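Local coordinates for CBS domain-containing protein CBSX1, chloroplastic (Arabidopsis thaliana, PDB 4GQV) that probably regulates chloroplast thioredoxins through its pair of CBS domains, which in this family commonly sense adenosine-containing ligands, at residues Y5-G8 with E9-K13; L110-E113 with E114-L118. All blocks are in the same frame, centred on the assembly; numbering follows the deposited sequence.

Contact 1 (Y5-G8 with E9-K13); sequences YTVG and EFMTK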
# COMPACT_ATOMS: atom_id res chain seq x y z
N TYR A 5 -10.16 -21.76 -10.42
CA TYR A 5 -9.69 -21.15 -9.19
C TYR A 5 -10.76 -20.23 -8.62
O TYR A 5 -11.60 -19.70 -9.34
CB TYR A 5 -8.41 -20.37 -9.42
CG TYR A 5 -7.27 -21.24 -9.88
CD1 TYR A 5 -6.74 -22.21 -9.05
CD2 TYR A 5 -6.71 -21.07 -11.14
CE1 TYR A 5 -5.69 -23.01 -9.46
CE2 TYR A 5 -5.66 -21.86 -11.56
CZ TYR A 5 -5.15 -22.83 -10.72
OH TYR A 5 -4.11 -23.61 -11.14
N THR A 6 -10.74 -20.06 -7.31
CA THR A 6 -11.67 -19.15 -6.69
C THR A 6 -10.93 -18.13 -5.84
O THR A 6 -9.76 -18.30 -5.49
CB THR A 6 -12.72 -19.87 -5.82
OG1 THR A 6 -12.09 -20.48 -4.69
CG2 THR A 6 -13.51 -20.90 -6.65
N VAL A 7 -11.64 -17.06 -5.52
CA VAL A 7 -11.07 -16.01 -4.72
C VAL A 7 -10.69 -16.57 -3.36
O VAL A 7 -9.65 -16.23 -2.80
CB VAL A 7 -12.06 -14.82 -4.58
CG1 VAL A 7 -11.66 -13.88 -3.44
CG2 VAL A 7 -12.17 -14.06 -5.92
N GLY A 8 -11.55 -17.44 -2.84
CA GLY A 8 -11.40 -17.98 -1.51
C GLY A 8 -10.10 -18.73 -1.33
O GLY A 8 -9.60 -18.86 -0.21
N GLU A 9 -9.54 -19.22 -2.42
CA GLU A 9 -8.29 -19.96 -2.32
C GLU A 9 -7.09 -19.05 -2.17
O GLU A 9 -6.06 -19.46 -1.63
CB GLU A 9 -8.08 -20.85 -3.53
CG GLU A 9 -9.18 -21.83 -3.76
CD GLU A 9 -8.95 -22.61 -5.02
OE1 GLU A 9 -7.87 -22.42 -5.62
OE2 GLU A 9 -9.83 -23.40 -5.42
N PHE A 10 -7.21 -17.83 -2.67
CA PHE A 10 -6.05 -16.95 -2.73
C PHE A 10 -6.17 -15.70 -1.89
O PHE A 10 -5.23 -14.93 -1.77
CB PHE A 10 -5.74 -16.58 -4.16
CG PHE A 10 -5.09 -17.67 -4.93
CD1 PHE A 10 -3.77 -18.02 -4.68
CD2 PHE A 10 -5.79 -18.35 -5.91
CE1 PHE A 10 -3.17 -19.02 -5.40
CE2 PHE A 10 -5.19 -19.35 -6.63
CZ PHE A 10 -3.88 -19.69 -6.38
N MET A 11 -7.33 -15.52 -1.29
CA MET A 11 -7.60 -14.31 -0.55
C MET A 11 -6.84 -14.27 0.77
O MET A 11 -6.39 -15.29 1.31
CB MET A 11 -9.11 -14.15 -0.30
CG MET A 11 -9.76 -15.34 0.32
SD MET A 11 -11.41 -15.03 0.90
CE MET A 11 -11.44 -15.93 2.45
N THR A 12 -6.69 -13.05 1.27
CA THR A 12 -6.28 -12.82 2.63
C THR A 12 -7.43 -13.26 3.55
O THR A 12 -8.47 -12.58 3.65
CB THR A 12 -5.91 -11.34 2.82
OG1 THR A 12 -4.86 -10.98 1.90
CG2 THR A 12 -5.46 -11.06 4.26
N LYS A 13 -7.25 -14.40 4.20
CA LYS A 13 -8.29 -15.00 5.03
C LYS A 13 -8.60 -14.20 6.27
O LYS A 13 -7.83 -13.33 6.67
CB LYS A 13 -7.90 -16.43 5.44
CG LYS A 13 -7.42 -17.28 4.29
CD LYS A 13 -8.29 -18.51 4.09
CE LYS A 13 -8.40 -18.88 2.60
NZ LYS A 13 -7.10 -18.68 1.89
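Tyr5, Glu9 and Phe10 meet in a local contact at the short helical turn 7-10, where the chain enters the CBS pair. Backbone bonds build the turn. Glu9 N donates to Thr6 O at 3.2 Å, lying well above that carbonyl's plane. Val7 O takes Phe10 N at 2.9 Å and a weak bond from Met11 N, so one oxygen serves two donors. The rings of Tyr5 and Phe10 form an offset edge-to-face pair. Phe10 turns its edge to the Tyr5 face, with centroids 6.0 Å apart and planes at 67°. Glu9 OE1 lies in the Tyr5 plane, at the ring edge, 3.6 Å from Tyr5 CD1. Its carboxylate stands almost perpendicular to the ring. The extended Glu9 chain also crosses Thr6, where Glu9 CG is 3.3 Å from Thr6 OG1. Met11 CG sits between its backbone N and carbonyl carbon (chi1 53°). This folds the side chain back over the turn, bringing Met11 SD within 3.8 Å of Gly8 CA. Val7 CG1 lies 4.1 Å from Met11 CB, and the two side chains cross at about a right angle. The turn leads into strand 12-13, where Thr12 pairs with Ile145 of strand 142-145. Val7 and Met11 pack on Val135 of strand 134-136, while Tyr5 and Phe10 rest on Leu118 at the start of helix 118-127.

Contact 2 (L110-E113 with E114-L118); sequences LVVE and EKTNL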
# COMPACT_ATOMS: atom_id res chain seq x y z
N LEU A 110 -17.67 -2.15 -3.83
CA LEU A 110 -17.68 -3.32 -4.71
C LEU A 110 -17.14 -4.54 -3.97
O LEU A 110 -16.12 -4.48 -3.27
CB LEU A 110 -16.84 -3.02 -5.95
CG LEU A 110 -16.74 -4.00 -7.10
CD1 LEU A 110 -18.10 -4.28 -7.74
CD2 LEU A 110 -15.78 -3.43 -8.12
N VAL A 111 -17.84 -5.66 -4.13
CA VAL A 111 -17.67 -6.80 -3.25
C VAL A 111 -17.55 -8.09 -4.08
O VAL A 111 -18.20 -8.22 -5.12
CB VAL A 111 -18.89 -6.84 -2.28
CG1 VAL A 111 -19.26 -8.24 -1.86
CG2 VAL A 111 -18.65 -5.95 -1.09
N VAL A 112 -16.71 -9.02 -3.64
CA VAL A 112 -16.75 -10.37 -4.22
C VAL A 112 -17.07 -11.47 -3.22
O VAL A 112 -17.16 -11.24 -1.99
CB VAL A 112 -15.44 -10.73 -4.97
CG1 VAL A 112 -15.20 -9.76 -6.13
CG2 VAL A 112 -14.26 -10.76 -4.00
N GLU A 113 -17.27 -12.68 -3.75
CA GLU A 113 -17.55 -13.87 -2.94
C GLU A 113 -16.35 -14.80 -2.90
O GLU A 113 -15.36 -14.57 -3.60
CB GLU A 113 -18.76 -14.63 -3.51
CG GLU A 113 -19.87 -13.74 -4.05
CD GLU A 113 -20.83 -13.29 -2.97
OE1 GLU A 113 -21.16 -14.12 -2.10
OE2 GLU A 113 -21.25 -12.11 -2.99
N GLU A 114 -16.42 -15.85 -2.10
CA GLU A 114 -15.32 -16.82 -2.02
C GLU A 114 -15.28 -17.74 -3.23
O GLU A 114 -14.20 -18.03 -3.77
CB GLU A 114 -15.43 -17.66 -0.74
CG GLU A 114 -14.51 -17.18 0.35
CD GLU A 114 -14.63 -18.01 1.60
OE1 GLU A 114 -15.59 -17.78 2.36
OE2 GLU A 114 -13.76 -18.88 1.82
N LYS A 115 -16.46 -18.17 -3.66
CA LYS A 115 -16.59 -19.08 -4.79
C LYS A 115 -16.44 -18.30 -6.08
O LYS A 115 -16.45 -18.87 -7.16
CB LYS A 115 -17.95 -19.79 -4.75
CG LYS A 115 -18.55 -19.91 -3.35
CD LYS A 115 -19.88 -19.15 -3.20
CE LYS A 115 -21.06 -20.14 -3.14
NZ LYS A 115 -22.38 -19.48 -2.83
N THR A 116 -16.35 -16.98 -5.94
CA THR A 116 -16.14 -16.11 -7.09
C THR A 116 -14.92 -16.61 -7.81
O THR A 116 -13.88 -16.85 -7.19
CB THR A 116 -15.96 -14.64 -6.63
OG1 THR A 116 -17.20 -14.16 -6.07
CG2 THR A 116 -15.49 -13.73 -7.78
N ASN A 117 -15.06 -16.82 -9.11
CA ASN A 117 -13.99 -17.27 -9.96
C ASN A 117 -12.89 -16.23 -9.85
O ASN A 117 -13.14 -15.04 -10.00
CB ASN A 117 -14.55 -17.39 -11.40
CG ASN A 117 -13.48 -17.66 -12.47
OD1 ASN A 117 -12.32 -17.99 -12.20
ND2 ASN A 117 -13.91 -17.55 -13.73
N LEU A 118 -11.68 -16.68 -9.55
CA LEU A 118 -10.57 -15.77 -9.32
C LEU A 118 -10.29 -14.82 -10.46
O LEU A 118 -9.80 -13.71 -10.24
CB LEU A 118 -9.28 -16.56 -9.02
CG LEU A 118 -8.08 -15.64 -8.74
CD1 LEU A 118 -8.01 -15.30 -7.26
CD2 LEU A 118 -6.78 -16.22 -9.26
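Thr116 reaches back to Glu113 and closes a small turn in the loop between strand 106-107 and helix 118-127. A hydrogen bond runs from Glu113 N to Thr116 OG1, at 2.8 Å and with a bent N-H...O angle of 139°. Thr116 OG1 is anti to its own carbonyl carbon (chi1 -67°), a rotation that swings the hydroxyl back toward the preceding chain. Thr116 OG1 also lies 3.1 Å from Glu113 O. A valine in place of Thr116 would probably leave Glu113 N without this acceptor and this end of the turn less firmly fixed.

Close packing goes with the bond. Thr116 OG1 is 3.0 Å from Glu113 CB, and the two side chains cross at about a right angle. Glu113 CG is also near, 3.4 Å from Thr116 OG1. The methyl CG2 of Thr116 points to Val112 and comes within 4.1 Å of Val112 CB.

Charges play a looser part. Glu113 bends at chi2 and carries its carboxylate away from the turn. Glu113 OE1 stays 5.5 Å from Lys115 NZ, so any attraction is probably modest.

Beyond the turn, Asn117 is the N-cap of helix 118-127, with OD1 accepting from Glu119 N. Earlier in the loop, Val112 makes backbone hydrogen bonds with Pro134 and Val136, tying the loop to strand 134-136. Both Val112 and Thr116 also pack on Val7 of helix 7-10.

How the contacts relate
Contacts 1 and 2 are far apart in sequence yet touch directly, their centres about 8 Å apart. Two probable backbone hydrogen bonds join them: Val7 N lies 2.8 Å from Thr116 O, and Gly8 N lies 2.9 Å from Glu114 O. Thr6 CB packs against the same Glu114 O at 3.1 Å. The start of helix 7-10 is thus held against the turn that precedes helix 118-127. Strand 12-13, which follows contact 1, pairs with strand 142-145. The pairing is therefore consistent with the N-terminal stretch completing the sheet that carries strands 134-136 and 142-145.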